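PDB 5KZT: Peptide/nickel transport system substrate-binding protein from Listeria monocytogenes serotype 1/2a, which binds peptides as the substrate-binding protein OppA and probably delivers them to a membrane transporter for uptake. Local coordinates for residues D96-W101 and Y144-T149; P26-T31 and N40-T45; I78-D83 and V92-Y97; Y115-I120 and E134-K139. All blocks are in the same frame, centred on the assembly; numbering follows the deposited sequence.

Contact 1: residues D96-W101 and Y144-T149; sequences DYVYSW and YTLEVT
One face of helix 94-105 lies on the four-stranded antiparallel sheet of this solute-binding protein, and here Y97, V98 and W101 meet L146 and V148 of strand 145-149. The short axes pass 10.1 Å apart at 36°, a spacing bridged by apolar contacts. L146 divides its methyls: CD1 goes to Y97, and CD2 reaches V98 while still touching the Y97 CB. L146 CD1 sits 3.9 Å from Y97 CG, at the root of the ring and obliquely to it, the two side chains crossing at about a right angle. The other methyl, CD2, lies 4.2 Å from V98 CG2, and these two side chains run past each other in opposite senses. One turn on, W101 presents the far rim of its indole to V148: CZ3 is 3.9 Å from V148 CG1 and CH2 is 3.9 Å from V148 CG2, so the rim meets both branches, with CG1 close to the ring plane. With CG anti to its carbonyl carbon (chi1 -67°), W101 reaches toward the strand. Its NE1 donates to the carbonyl of F166, which satisfies the buried indole N-H and helps fix the rotation of the ring. I138 of the adjacent strand 138-140 touches Y97, V98, W101 and L146, widening the same apolar layer. Helix 94-105 thus covers one side of the antiparallel sheet, with L146 and V148 facing it: helix-on-sheet packing.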
loop_
_atom_site.group_PDB
_atom_site.type_symbol
_atom_site.label_atom_id
_atom_site.label_comp_id
_atom_site.label_asym_id
_atom_site.label_seq_id
_atom_site.Cartn_x
_atom_site.Cartn_y
_atom_site.Cartn_z
ATOM N N ASP A 96 -12.680 -20.305 9.292
ATOM C CA ASP A 96 -12.428 -18.872 9.331
ATOM C C ASP A 96 -11.711 -18.395 8.074
ATOM O O ASP A 96 -11.913 -17.264 7.633
ATOM C CB ASP A 96 -11.564 -18.501 10.532
ATOM C CG ASP A 96 -12.177 -18.875 11.854
ATOM O OD1 ASP A 96 -13.401 -19.031 11.976
ATOM O OD2 ASP A 96 -11.394 -18.993 12.820
ATOM N N TYR A 97 -10.853 -19.250 7.519
ATOM C CA TYR A 97 -10.170 -18.920 6.274
ATOM C C TYR A 97 -11.109 -19.050 5.091
ATOM O O TYR A 97 -11.126 -18.183 4.204
ATOM C CB TYR A 97 -8.955 -19.799 6.041
ATOM C CG TYR A 97 -7.834 -19.563 7.002
ATOM C CD1 TYR A 97 -7.798 -20.228 8.221
ATOM C CD2 TYR A 97 -6.795 -18.700 6.694
ATOM C CE1 TYR A 97 -6.757 -20.011 9.122
ATOM C CE2 TYR A 97 -5.754 -18.482 7.587
ATOM C CZ TYR A 97 -5.741 -19.159 8.787
ATOM O OH TYR A 97 -4.731 -18.997 9.683
ATOM N N VAL A 98 -11.895 -20.117 5.078
ATOM C CA VAL A 98 -12.871 -20.304 4.017
ATOM C C VAL A 98 -13.823 -19.111 3.992
ATOM O O VAL A 98 -14.057 -18.504 2.937
ATOM C CB VAL A 98 -13.654 -21.621 4.170
ATOM C CG1 VAL A 98 -14.796 -21.715 3.164
ATOM C CG2 VAL A 98 -12.725 -22.803 3.982
ATOM N N TYR A 99 -14.357 -18.769 5.155
ATOM C CA TYR A 99 -15.248 -17.616 5.255
ATOM C C TYR A 99 -14.605 -16.337 4.717
ATOM O O TYR A 99 -15.204 -15.655 3.903
ATOM C CB TYR A 99 -15.721 -17.413 6.694
ATOM C CG TYR A 99 -16.406 -16.089 6.883
ATOM C CD1 TYR A 99 -17.675 -15.840 6.322
ATOM C CD2 TYR A 99 -15.779 -15.067 7.564
ATOM C CE1 TYR A 99 -18.291 -14.612 6.474
ATOM C CE2 TYR A 99 -16.387 -13.836 7.719
ATOM C CZ TYR A 99 -17.636 -13.613 7.173
ATOM O OH TYR A 99 -18.206 -12.369 7.337
ATOM N N SER A 100 -13.396 -16.010 5.164
ATOM C CA SER A 100 -12.800 -14.715 4.792
ATOM C C SER A 100 -12.348 -14.631 3.331
ATOM O O SER A 100 -12.445 -13.576 2.723
ATOM C CB SER A 100 -11.658 -14.321 5.712
ATOM O OG SER A 100 -10.537 -15.128 5.489
ATOM N N TRP A 101 -11.845 -15.712 2.767
ATOM C CA TRP A 101 -11.477 -15.682 1.353
ATOM C C TRP A 101 -12.750 -15.576 0.488
ATOM O O TRP A 101 -12.777 -14.810 -0.480
ATOM C CB TRP A 101 -10.667 -16.894 0.979
ATOM C CG TRP A 101 -9.317 -16.984 1.604
ATOM C CD1 TRP A 101 -8.872 -16.395 2.759
ATOM C CD2 TRP A 101 -8.246 -17.767 1.119
ATOM N NE1 TRP A 101 -7.572 -16.778 3.023
ATOM C CE2 TRP A 101 -7.163 -17.620 2.024
ATOM C CE3 TRP A 101 -8.073 -18.557 -0.019
ATOM C CZ2 TRP A 101 -5.927 -18.263 1.827
ATOM C CZ3 TRP A 101 -6.845 -19.206 -0.201
ATOM C CH2 TRP A 101 -5.801 -19.047 0.715
ATOM N N TYR A 144 -9.013 -28.191 11.231
ATOM C CA TYR A 144 -7.623 -27.714 11.259
ATOM C C TYR A 144 -6.799 -28.060 10.007
ATOM O O TYR A 144 -5.577 -28.095 10.067
ATOM C CB TYR A 144 -6.954 -28.209 12.553
ATOM C CG TYR A 144 -7.671 -27.631 13.751
ATOM C CD1 TYR A 144 -7.363 -26.344 14.218
ATOM C CD2 TYR A 144 -8.719 -28.331 14.374
ATOM C CE1 TYR A 144 -8.054 -25.784 15.285
ATOM C CE2 TYR A 144 -9.419 -27.777 15.444
ATOM C CZ TYR A 144 -9.086 -26.509 15.892
ATOM O OH TYR A 144 -9.779 -25.968 16.953
ATOM N N THR A 145 -7.467 -28.291 8.875
ATOM C CA THR A 145 -6.791 -28.585 7.605
ATOM C C THR A 145 -7.477 -27.870 6.441
ATOM O O THR A 145 -8.702 -27.984 6.274
ATOM C CB THR A 145 -6.776 -30.100 7.314
ATOM O OG1 THR A 145 -6.191 -30.777 8.428
ATOM C CG2 THR A 145 -5.976 -30.437 6.013
ATOM N N LEU A 146 -6.679 -27.140 5.655
ATOM C CA LEU A 146 -7.136 -26.516 4.408
ATOM C C LEU A 146 -6.549 -27.219 3.202
ATOM O O LEU A 146 -5.395 -27.701 3.229
ATOM C CB LEU A 146 -6.707 -25.053 4.329
ATOM C CG LEU A 146 -7.340 -24.069 5.293
ATOM C CD1 LEU A 146 -6.554 -22.778 5.275
ATOM C CD2 LEU A 146 -8.809 -23.833 4.964
ATOM N N GLU A 147 -7.349 -27.275 2.134
ATOM C CA GLU A 147 -6.840 -27.550 0.820
ATOM C C GLU A 147 -7.086 -26.307 -0.030
ATOM O O GLU A 147 -8.241 -25.939 -0.257
ATOM C CB GLU A 147 -7.514 -28.749 0.183
ATOM C CG GLU A 147 -6.798 -29.197 -1.086
ATOM C CD GLU A 147 -7.601 -30.176 -1.910
ATOM O OE1 GLU A 147 -8.598 -29.753 -2.576
ATOM O OE2 GLU A 147 -7.231 -31.370 -1.914
ATOM N N VAL A 148 -5.994 -25.683 -0.481
ATOM C CA VAL A 148 -6.047 -24.497 -1.363
ATOM C C VAL A 148 -5.617 -24.920 -2.756
ATOM O O VAL A 148 -4.551 -25.521 -2.933
ATOM C CB VAL A 148 -5.119 -23.378 -0.839
ATOM C CG1 VAL A 148 -5.035 -22.207 -1.825
ATOM C CG2 VAL A 148 -5.582 -22.903 0.540
ATOM N N THR A 149 -6.445 -24.607 -3.744
ATOM C CA THR A 149 -6.146 -24.924 -5.132
ATOM C C THR A 149 -5.920 -23.600 -5.858
ATOM O O THR A 149 -6.776 -22.697 -5.823
ATOM C CB THR A 149 -7.285 -25.752 -5.790
ATOM O OG1 THR A 149 -7.492 -26.964 -5.061
ATOM C CG2 THR A 149 -6.924 -26.141 -7.219
#

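Contact 2: residues P26-T31 and N40-T45; sequences PSADST and NVVNQT
A methyl against a backbone carbonyl makes the closest approach here: V42 CG1 lies 3.4 Å from A28 O, a van der Waals contact between a helix side chain and an irregular loop. The same methyl is 4.4 Å from A28 CB, while the other branch, CG2, reaches S30 CB at 4.4 Å. V42 thus spreads its two methyls along the loop, CG1 beside its own backbone N (chi1 -59°) and CG2 between N and carbonyl carbon. Two side-chain turns shape the loop it meets. S27 OG accepts from D29 N at 3.2 Å in an ST turn, and D29 OD1 accepts from T31 N at 2.9 Å in an Asx turn, met nearly end-on. The remaining oxygen, D29 OD2, forms a salt bridge with R103 of helix 94-105. The loop 26-31 runs between strand 16-21 and helix 36-45, so V42 packs against the chain leading into its own helix, while V41, Q44 and T45 of that helix touch strands 194-197 and 205-210.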
loop_
_atom_site.group_PDB
_atom_site.type_symbol
_atom_site.label_atom_id
_atom_site.label_comp_id
_atom_site.label_asym_id
_atom_site.label_seq_id
_atom_site.Cartn_x
_atom_site.Cartn_y
_atom_site.Cartn_z
ATOM N N PRO A 26 -7.787 4.762 7.717
ATOM C CA PRO A 26 -8.896 4.738 6.760
ATOM C C PRO A 26 -9.788 3.516 6.899
ATOM O O PRO A 26 -11.015 3.633 6.729
ATOM C CB PRO A 26 -8.184 4.752 5.390
ATOM C CG PRO A 26 -6.849 5.346 5.697
ATOM C CD PRO A 26 -6.511 4.686 6.995
ATOM N N SER A 27 -9.182 2.375 7.224
ATOM C CA SER A 27 -9.916 1.117 7.399
ATOM C C SER A 27 -9.099 0.186 8.251
ATOM O O SER A 27 -7.885 0.119 8.093
ATOM C CB SER A 27 -10.165 0.445 6.047
ATOM O OG SER A 27 -10.729 -0.850 6.191
ATOM N N ALA A 28 -9.772 -0.554 9.130
ATOM C CA ALA A 28 -9.124 -1.649 9.830
ATOM C C ALA A 28 -9.844 -2.967 9.570
ATOM O O ALA A 28 -9.728 -3.896 10.353
ATOM C CB ALA A 28 -9.054 -1.356 11.316
ATOM N N ASP A 29 -10.573 -3.043 8.464
ATOM C CA ASP A 29 -11.214 -4.279 8.031
ATOM C C ASP A 29 -10.175 -5.017 7.198
ATOM O O ASP A 29 -9.797 -4.527 6.143
ATOM C CB ASP A 29 -12.474 -3.923 7.211
ATOM C CG ASP A 29 -13.274 -5.159 6.757
ATOM O OD1 ASP A 29 -12.637 -6.125 6.295
ATOM O OD2 ASP A 29 -14.535 -5.143 6.835
ATOM N N SER A 30 -9.713 -6.188 7.656
ATOM C CA SER A 30 -8.613 -6.878 6.968
ATOM C C SER A 30 -8.955 -7.277 5.523
ATOM O O SER A 30 -8.053 -7.410 4.704
ATOM C CB SER A 30 -8.098 -8.095 7.743
ATOM O OG SER A 30 -9.120 -9.039 7.990
ATOM N N THR A 31 -10.240 -7.454 5.216
ATOM C CA THR A 31 -10.645 -7.728 3.845
ATOM C C THR A 31 -10.627 -6.487 2.958
ATOM O O THR A 31 -10.188 -6.551 1.813
ATOM C CB THR A 31 -12.045 -8.352 3.795
ATOM O OG1 THR A 31 -12.089 -9.494 4.654
ATOM C CG2 THR A 31 -12.384 -8.785 2.374
ATOM N N ASN A 40 -1.005 -1.810 8.153
ATOM C CA ASN A 40 -0.022 -1.907 9.247
ATOM C C ASN A 40 -0.710 -2.201 10.583
ATOM O O ASN A 40 -0.224 -3.033 11.329
ATOM C CB ASN A 40 0.797 -0.635 9.346
ATOM C CG ASN A 40 1.963 -0.767 10.313
ATOM O OD1 ASN A 40 2.861 -1.591 10.117
ATOM N ND2 ASN A 40 1.936 0.026 11.375
ATOM N N VAL A 41 -1.853 -1.569 10.855
ATOM C CA VAL A 41 -2.636 -1.880 12.082
ATOM C C VAL A 41 -3.038 -3.360 12.136
ATOM O O VAL A 41 -2.703 -4.066 13.095
ATOM C CB VAL A 41 -3.898 -0.988 12.219
ATOM C CG1 VAL A 41 -4.802 -1.447 13.368
ATOM C CG2 VAL A 41 -3.499 0.459 12.446
ATOM N N VAL A 42 -3.736 -3.838 11.110
ATOM C CA VAL A 42 -4.194 -5.222 11.126
ATOM C C VAL A 42 -3.038 -6.236 11.120
ATOM O O VAL A 42 -3.202 -7.364 11.610
ATOM C CB VAL A 42 -5.228 -5.565 10.023
ATOM C CG1 VAL A 42 -6.453 -4.684 10.151
ATOM C CG2 VAL A 42 -4.628 -5.487 8.643
ATOM N N ASN A 43 -1.868 -5.858 10.602
ATOM C CA ASN A 43 -0.705 -6.748 10.710
ATOM C C ASN A 43 -0.220 -7.022 12.143
ATOM O O ASN A 43 0.407 -8.057 12.400
ATOM C CB ASN A 43 0.471 -6.250 9.890
ATOM C CG ASN A 43 1.489 -7.341 9.640
ATOM O OD1 ASN A 43 1.137 -8.428 9.168
ATOM N ND2 ASN A 43 2.751 -7.085 9.976
ATOM N N GLN A 44 -0.504 -6.113 13.066
ATOM C CA GLN A 44 -0.131 -6.306 14.473
ATOM C C GLN A 44 -1.174 -7.101 15.256
ATOM O O GLN A 44 -0.844 -7.774 16.244
ATOM C CB GLN A 44 0.063 -4.968 15.179
ATOM C CG GLN A 44 0.774 -3.891 14.375
ATOM C CD GLN A 44 2.062 -4.352 13.714
ATOM O OE1 GLN A 44 2.833 -5.125 14.281
ATOM N NE2 GLN A 44 2.320 -3.846 12.523
ATOM N N THR A 45 -2.432 -6.960 14.836
ATOM C CA THR A 45 -3.587 -7.450 15.592
ATOM C C THR A 45 -4.147 -8.759 15.050
ATOM O O THR A 45 -4.935 -9.428 15.714
ATOM C CB THR A 45 -4.696 -6.383 15.629
ATOM O OG1 THR A 45 -5.173 -6.112 14.323
ATOM C CG2 THR A 45 -4.176 -5.085 16.182
#

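Contact 3: residues I78-D83 and V92-Y97; sequences IKLRED and VTANDY
L80 and Y97 lie alongside each other, pointing opposite ways, with L80 CD1 oblique to the phenol ring: Y97 CE1 is 4.0 Å from L80 CD1 and 4.1 Å from L80 CD2. CD1 also presses on the first turn of the helix, 3.4 Å from A94 N and 3.9 Å from A94 CB. With CG anti to the carbonyl carbon (chi1 -58°), L80, just past strand 75-79, points toward the start of helix 94-105. That start is a capping box. T93 N donates to D96 OD2, 3.1 Å away and well above the carboxylate plane, while T93 OG1 accepts a weak bond from N95 N; W86 NE1 also donates to D96 OD2. Beside the apolar contact, one water bridges the backbones, donating to R81 O at 2.8 Å and to V92 O at 2.6 Å. The R81 side chain leads away and grips D83 side-on, NE to OD1 and NH2 to OD2, both oxygens near the guanidinium plane, and it makes a cation-pi contact with W215.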
loop_
_atom_site.group_PDB
_atom_site.type_symbol
_atom_site.label_atom_id
_atom_site.label_comp_id
_atom_site.label_asym_id
_atom_site.label_seq_id
_atom_site.Cartn_x
_atom_site.Cartn_y
_atom_site.Cartn_z
ATOM N N ILE A 78 -2.707 -27.784 3.856
ATOM C CA ILE A 78 -2.123 -26.966 4.925
ATOM C C ILE A 78 -2.740 -27.321 6.264
ATOM O O ILE A 78 -3.947 -27.231 6.415
ATOM C CB ILE A 78 -2.357 -25.471 4.668
ATOM C CG1 ILE A 78 -1.735 -25.059 3.318
ATOM C CG2 ILE A 78 -1.755 -24.625 5.784
ATOM C CD1 ILE A 78 -2.143 -23.691 2.819
ATOM N N LYS A 79 -1.913 -27.728 7.219
ATOM C CA LYS A 79 -2.357 -28.025 8.569
ATOM C C LYS A 79 -2.273 -26.734 9.361
ATOM O O LYS A 79 -1.309 -25.997 9.232
ATOM C CB LYS A 79 -1.498 -29.120 9.207
ATOM C CG LYS A 79 -1.638 -30.443 8.476
ATOM C CD LYS A 79 -0.744 -31.517 9.045
ATOM C CE LYS A 79 -1.192 -31.956 10.423
ATOM N NZ LYS A 79 -1.102 -33.434 10.507
ATOM N N LEU A 80 -3.295 -26.474 10.166
ATOM C CA LEU A 80 -3.391 -25.243 10.946
ATOM C C LEU A 80 -2.994 -25.473 12.397
ATOM O O LEU A 80 -3.139 -26.572 12.912
ATOM C CB LEU A 80 -4.814 -24.712 10.896
ATOM C CG LEU A 80 -5.365 -24.419 9.508
ATOM C CD1 LEU A 80 -6.808 -23.951 9.615
ATOM C CD2 LEU A 80 -4.493 -23.379 8.818
ATOM N N ARG A 81 -2.517 -24.416 13.057
ATOM C CA ARG A 81 -2.203 -24.489 14.482
ATOM C C ARG A 81 -3.454 -24.853 15.284
ATOM O O ARG A 81 -4.497 -24.234 15.129
ATOM C CB ARG A 81 -1.643 -23.152 14.987
ATOM C CG ARG A 81 -0.258 -22.815 14.462
ATOM C CD ARG A 81 0.437 -21.837 15.387
ATOM N NE ARG A 81 0.861 -22.516 16.603
ATOM C CZ ARG A 81 2.054 -23.086 16.793
ATOM N NH1 ARG A 81 3.001 -23.060 15.846
ATOM N NH2 ARG A 81 2.318 -23.663 17.967
ATOM N N GLU A 82 -3.351 -25.843 16.146
ATOM C CA GLU A 82 -4.470 -26.223 17.000
ATOM C C GLU A 82 -4.518 -25.456 18.310
ATOM O O GLU A 82 -5.457 -25.642 19.089
ATOM C CB GLU A 82 -4.452 -27.728 17.223
ATOM C CG GLU A 82 -4.528 -28.418 15.863
ATOM C CD GLU A 82 -4.685 -29.908 15.895
ATOM O OE1 GLU A 82 -4.557 -30.486 14.792
ATOM O OE2 GLU A 82 -4.961 -30.485 16.973
ATOM N N ASP A 83 -3.524 -24.596 18.544
ATOM C CA ASP A 83 -3.486 -23.735 19.738
ATOM C C ASP A 83 -3.786 -22.251 19.448
ATOM O O ASP A 83 -3.695 -21.425 20.345
ATOM C CB ASP A 83 -2.137 -23.895 20.453
ATOM C CG ASP A 83 -0.962 -23.361 19.645
ATOM O OD1 ASP A 83 -1.144 -22.895 18.502
ATOM O OD2 ASP A 83 0.172 -23.408 20.159
ATOM N N VAL A 92 -9.268 -20.650 16.285
ATOM C CA VAL A 92 -9.090 -20.279 14.888
ATOM C C VAL A 92 -9.093 -21.590 14.104
ATOM O O VAL A 92 -8.278 -22.493 14.373
ATOM C CB VAL A 92 -7.794 -19.486 14.637
ATOM C CG1 VAL A 92 -7.642 -19.141 13.150
ATOM C CG2 VAL A 92 -7.750 -18.224 15.515
ATOM N N THR A 93 -10.048 -21.722 13.188
ATOM C CA THR A 93 -10.247 -22.981 12.453
ATOM C C THR A 93 -10.191 -22.733 10.948
ATOM O O THR A 93 -10.194 -21.576 10.497
ATOM C CB THR A 93 -11.608 -23.625 12.780
ATOM O OG1 THR A 93 -12.648 -22.879 12.152
ATOM C CG2 THR A 93 -11.849 -23.706 14.274
ATOM N N ALA A 94 -10.194 -23.824 10.176
ATOM C CA ALA A 94 -10.192 -23.753 8.712
ATOM C C ALA A 94 -11.381 -22.978 8.183
ATOM O O ALA A 94 -11.270 -22.333 7.150
ATOM C CB ALA A 94 -10.185 -25.151 8.112
ATOM N N ASN A 95 -12.504 -23.048 8.899
ATOM C CA ASN A 95 -13.731 -22.349 8.498
ATOM C C ASN A 95 -13.568 -20.835 8.455
ATOM O O ASN A 95 -14.224 -20.164 7.664
ATOM C CB ASN A 95 -14.884 -22.741 9.404
ATOM C CG ASN A 95 -15.165 -24.224 9.348
ATOM O OD1 ASN A 95 -15.197 -24.809 8.276
ATOM N ND2 ASN A 95 -15.309 -24.852 10.506
ATOM N N ASP A 96 -12.680 -20.305 9.292
ATOM C CA ASP A 96 -12.428 -18.872 9.331
ATOM C C ASP A 96 -11.711 -18.395 8.074
ATOM O O ASP A 96 -11.913 -17.264 7.633
ATOM C CB ASP A 96 -11.564 -18.501 10.532
ATOM C CG ASP A 96 -12.177 -18.875 11.854
ATOM O OD1 ASP A 96 -13.401 -19.031 11.976
ATOM O OD2 ASP A 96 -11.394 -18.993 12.820
ATOM N N TYR A 97 -10.853 -19.250 7.519
ATOM C CA TYR A 97 -10.170 -18.920 6.274
ATOM C C TYR A 97 -11.109 -19.050 5.091
ATOM O O TYR A 97 -11.126 -18.183 4.204
ATOM C CB TYR A 97 -8.955 -19.799 6.041
ATOM C CG TYR A 97 -7.834 -19.563 7.002
ATOM C CD1 TYR A 97 -7.798 -20.228 8.221
ATOM C CD2 TYR A 97 -6.795 -18.700 6.694
ATOM C CE1 TYR A 97 -6.757 -20.011 9.122
ATOM C CE2 TYR A 97 -5.754 -18.482 7.587
ATOM C CZ TYR A 97 -5.741 -19.159 8.787
ATOM O OH TYR A 97 -4.731 -18.997 9.683
HETATM O O HOH W 1 -5.820 -22.448 13.448
#

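Contact 4: residues Y115-I120 and E134-K139; sequences YLFDAI and EELGIK
I120 CG2 is wedged between a side chain and a backbone carbonyl, 3.6 Å from L136 CD1 and 3.6 Å from G137 O. L136 CD1 also lies 4.0 Å from I120 CB, so this one methyl covers the branch point of the isoleucine; the two side chains meet at a slant. The second leucine methyl turns to the phenylalanine: L136 CD2 lies 4.4 Å from F117 CD2, oblique to the ring. L136 can reach both residues because its CG stands anti to the backbone N (chi1 -172°), which swings the isobutyl group toward 115-120, and its methyls part between them. The backbones come nearest at I120 and G137, whose CA atoms are 5.7 Å apart. G137 is the centre of an inverse gamma turn, closed by a weak bond from I138 N to L136 O at 2.8 Å, and this tight turn leads directly into the edge strand 138-140 of the antiparallel sheet. On the other side, 3-10 turns carry the chain through 115-119, and the bond from I120 N to F117 O, 2.9 Å, ties together the two residues that meet L136. Further out, F117 stacks on F166 and meets W101 edge-to-face, while W101 also touches L136. The G137 backbone bonds to K121 and T149, and I120 packs on V148 of strand 145-149.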
loop_
_atom_site.group_PDB
_atom_site.type_symbol
_atom_site.label_atom_id
_atom_site.label_comp_id
_atom_site.label_asym_id
_atom_site.label_seq_id
_atom_site.Cartn_x
_atom_site.Cartn_y
_atom_site.Cartn_z
ATOM N N TYR A 115 -8.959 -8.760 -6.568
ATOM C CA TYR A 115 -8.153 -9.199 -7.711
ATOM C C TYR A 115 -6.937 -10.081 -7.330
ATOM O O TYR A 115 -6.495 -10.882 -8.139
ATOM C CB TYR A 115 -7.721 -8.008 -8.572
ATOM C CG TYR A 115 -6.688 -7.079 -7.963
ATOM C CD1 TYR A 115 -5.321 -7.301 -8.151
ATOM C CD2 TYR A 115 -7.068 -5.957 -7.234
ATOM C CE1 TYR A 115 -4.373 -6.445 -7.595
ATOM C CE2 TYR A 115 -6.132 -5.073 -6.716
ATOM C CZ TYR A 115 -4.779 -5.335 -6.889
ATOM O OH TYR A 115 -3.834 -4.481 -6.381
ATOM N N LEU A 116 -6.435 -9.969 -6.102
ATOM C CA LEU A 116 -5.334 -10.823 -5.652
ATOM C C LEU A 116 -5.738 -12.293 -5.642
ATOM O O LEU A 116 -4.890 -13.187 -5.771
ATOM C CB LEU A 116 -4.866 -10.433 -4.247
ATOM C CG LEU A 116 -4.210 -9.061 -4.091
ATOM C CD1 LEU A 116 -3.840 -8.827 -2.644
ATOM C CD2 LEU A 116 -2.997 -8.917 -4.984
ATOM N N PHE A 117 -7.038 -12.545 -5.501
ATOM C CA PHE A 117 -7.551 -13.904 -5.491
ATOM C C PHE A 117 -7.656 -14.546 -6.880
ATOM O O PHE A 117 -8.051 -15.706 -6.980
ATOM C CB PHE A 117 -8.899 -13.963 -4.742
ATOM C CG PHE A 117 -8.756 -13.760 -3.281
ATOM C CD1 PHE A 117 -8.549 -12.495 -2.744
ATOM C CD2 PHE A 117 -8.758 -14.844 -2.430
ATOM C CE1 PHE A 117 -8.359 -12.320 -1.385
ATOM C CE2 PHE A 117 -8.598 -14.675 -1.077
ATOM C CZ PHE A 117 -8.396 -13.418 -0.552
ATOM N N ASP A 118 -7.255 -13.830 -7.925
ATOM C CA ASP A 118 -6.996 -14.434 -9.245
ATOM C C ASP A 118 -6.036 -15.624 -9.161
ATOM O O ASP A 118 -6.097 -16.508 -9.991
ATOM C CB ASP A 118 -6.362 -13.418 -10.199
ATOM C CG ASP A 118 -7.347 -12.433 -10.778
ATOM O OD1 ASP A 118 -8.587 -12.573 -10.584
ATOM O OD2 ASP A 118 -6.861 -11.499 -11.490
ATOM N N ALA A 119 -5.122 -15.581 -8.192
ATOM C CA ALA A 119 -4.217 -16.693 -7.884
ATOM C C ALA A 119 -4.932 -17.968 -7.410
ATOM O O ALA A 119 -4.370 -19.044 -7.543
ATOM C CB ALA A 119 -3.210 -16.261 -6.831
ATOM N N ILE A 120 -6.152 -17.832 -6.853
ATOM C CA ILE A 120 -6.930 -18.953 -6.304
ATOM C C ILE A 120 -7.933 -19.420 -7.359
ATOM O O ILE A 120 -8.510 -18.609 -8.088
ATOM C CB ILE A 120 -7.655 -18.546 -4.988
ATOM C CG1 ILE A 120 -6.686 -17.868 -3.999
ATOM C CG2 ILE A 120 -8.325 -19.743 -4.323
ATOM C CD1 ILE A 120 -5.401 -18.617 -3.720
ATOM N N GLU A 134 -18.853 -19.663 -2.997
ATOM C CA GLU A 134 -18.580 -21.025 -2.502
ATOM C C GLU A 134 -17.744 -21.916 -3.459
ATOM O O GLU A 134 -17.236 -22.941 -3.050
ATOM C CB GLU A 134 -19.877 -21.740 -2.108
ATOM C CG GLU A 134 -20.796 -22.128 -3.255
ATOM C CD GLU A 134 -22.185 -22.535 -2.784
ATOM O OE1 GLU A 134 -22.742 -23.502 -3.348
ATOM O OE2 GLU A 134 -22.724 -21.902 -1.849
ATOM N N GLU A 135 -17.592 -21.513 -4.718
ATOM C CA GLU A 135 -16.779 -22.254 -5.665
ATOM C C GLU A 135 -15.284 -21.958 -5.560
ATOM O O GLU A 135 -14.497 -22.584 -6.249
ATOM C CB GLU A 135 -17.304 -22.031 -7.092
ATOM C CG GLU A 135 -18.763 -22.487 -7.240
ATOM C CD GLU A 135 -19.320 -22.252 -8.626
ATOM O OE1 GLU A 135 -18.838 -22.904 -9.578
ATOM O OE2 GLU A 135 -20.252 -21.416 -8.782
ATOM N N LEU A 136 -14.892 -21.012 -4.706
ATOM C CA LEU A 136 -13.498 -20.617 -4.566
ATOM C C LEU A 136 -12.644 -21.812 -4.154
ATOM O O LEU A 136 -13.102 -22.665 -3.374
ATOM C CB LEU A 136 -13.370 -19.507 -3.511
ATOM C CG LEU A 136 -11.983 -18.842 -3.385
ATOM C CD1 LEU A 136 -11.572 -18.122 -4.678
ATOM C CD2 LEU A 136 -11.952 -17.867 -2.218
ATOM N N GLY A 137 -11.429 -21.875 -4.677
ATOM C CA GLY A 137 -10.519 -22.968 -4.418
ATOM C C GLY A 137 -9.899 -23.005 -3.041
ATOM O O GLY A 137 -8.684 -23.084 -2.916
ATOM N N ILE A 138 -10.729 -22.937 -2.005
ATOM C CA ILE A 138 -10.310 -23.208 -0.631
ATOM C C ILE A 138 -11.395 -24.053 0.027
ATOM O O ILE A 138 -12.576 -23.717 -0.068
ATOM C CB ILE A 138 -10.012 -21.909 0.164
ATOM C CG1 ILE A 138 -9.528 -22.258 1.579
ATOM C CG2 ILE A 138 -11.222 -20.943 0.168
ATOM C CD1 ILE A 138 -8.963 -21.072 2.354
ATOM N N LYS A 139 -10.970 -25.147 0.660
ATOM C CA LYS A 139 -11.816 -26.147 1.305
ATOM C C LYS A 139 -11.321 -26.387 2.720
ATOM O O LYS A 139 -10.110 -26.526 2.932
ATOM C CB LYS A 139 -11.658 -27.502 0.606
ATOM C CG LYS A 139 -12.711 -27.919 -0.380
ATOM C CD LYS A 139 -12.338 -29.290 -0.942
ATOM C CE LYS A 139 -13.234 -29.742 -2.093
ATOM N NZ LYS A 139 -13.214 -28.759 -3.219
#

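Overall arrangement
Contacts 1, 3 and 4 cluster round one antiparallel sheet, whereas contact 2 lies apart, its centre about 20 Å from those of contacts 1 and 3 and nearer the middle of the chain. Contacts 1 and 3 share Y97 and helix 94-105, and their strands 145-149 and 75-79 are neighbours; contact 4 adds strand 138-140 on the other side of 145-149. All four are buried, and contacts 1, 3 and 4 rest mainly on apolar side chains, but their margins differ. Contact 1 is wholly apolar between side chains, contact 3 adds a bridging water and, at its margin, a salt bridge within segment 78-83, contact 4 sets a methyl against a carbonyl beside a tight turn, and contact 2 packs a helix on a loop shaped by side-chain turns.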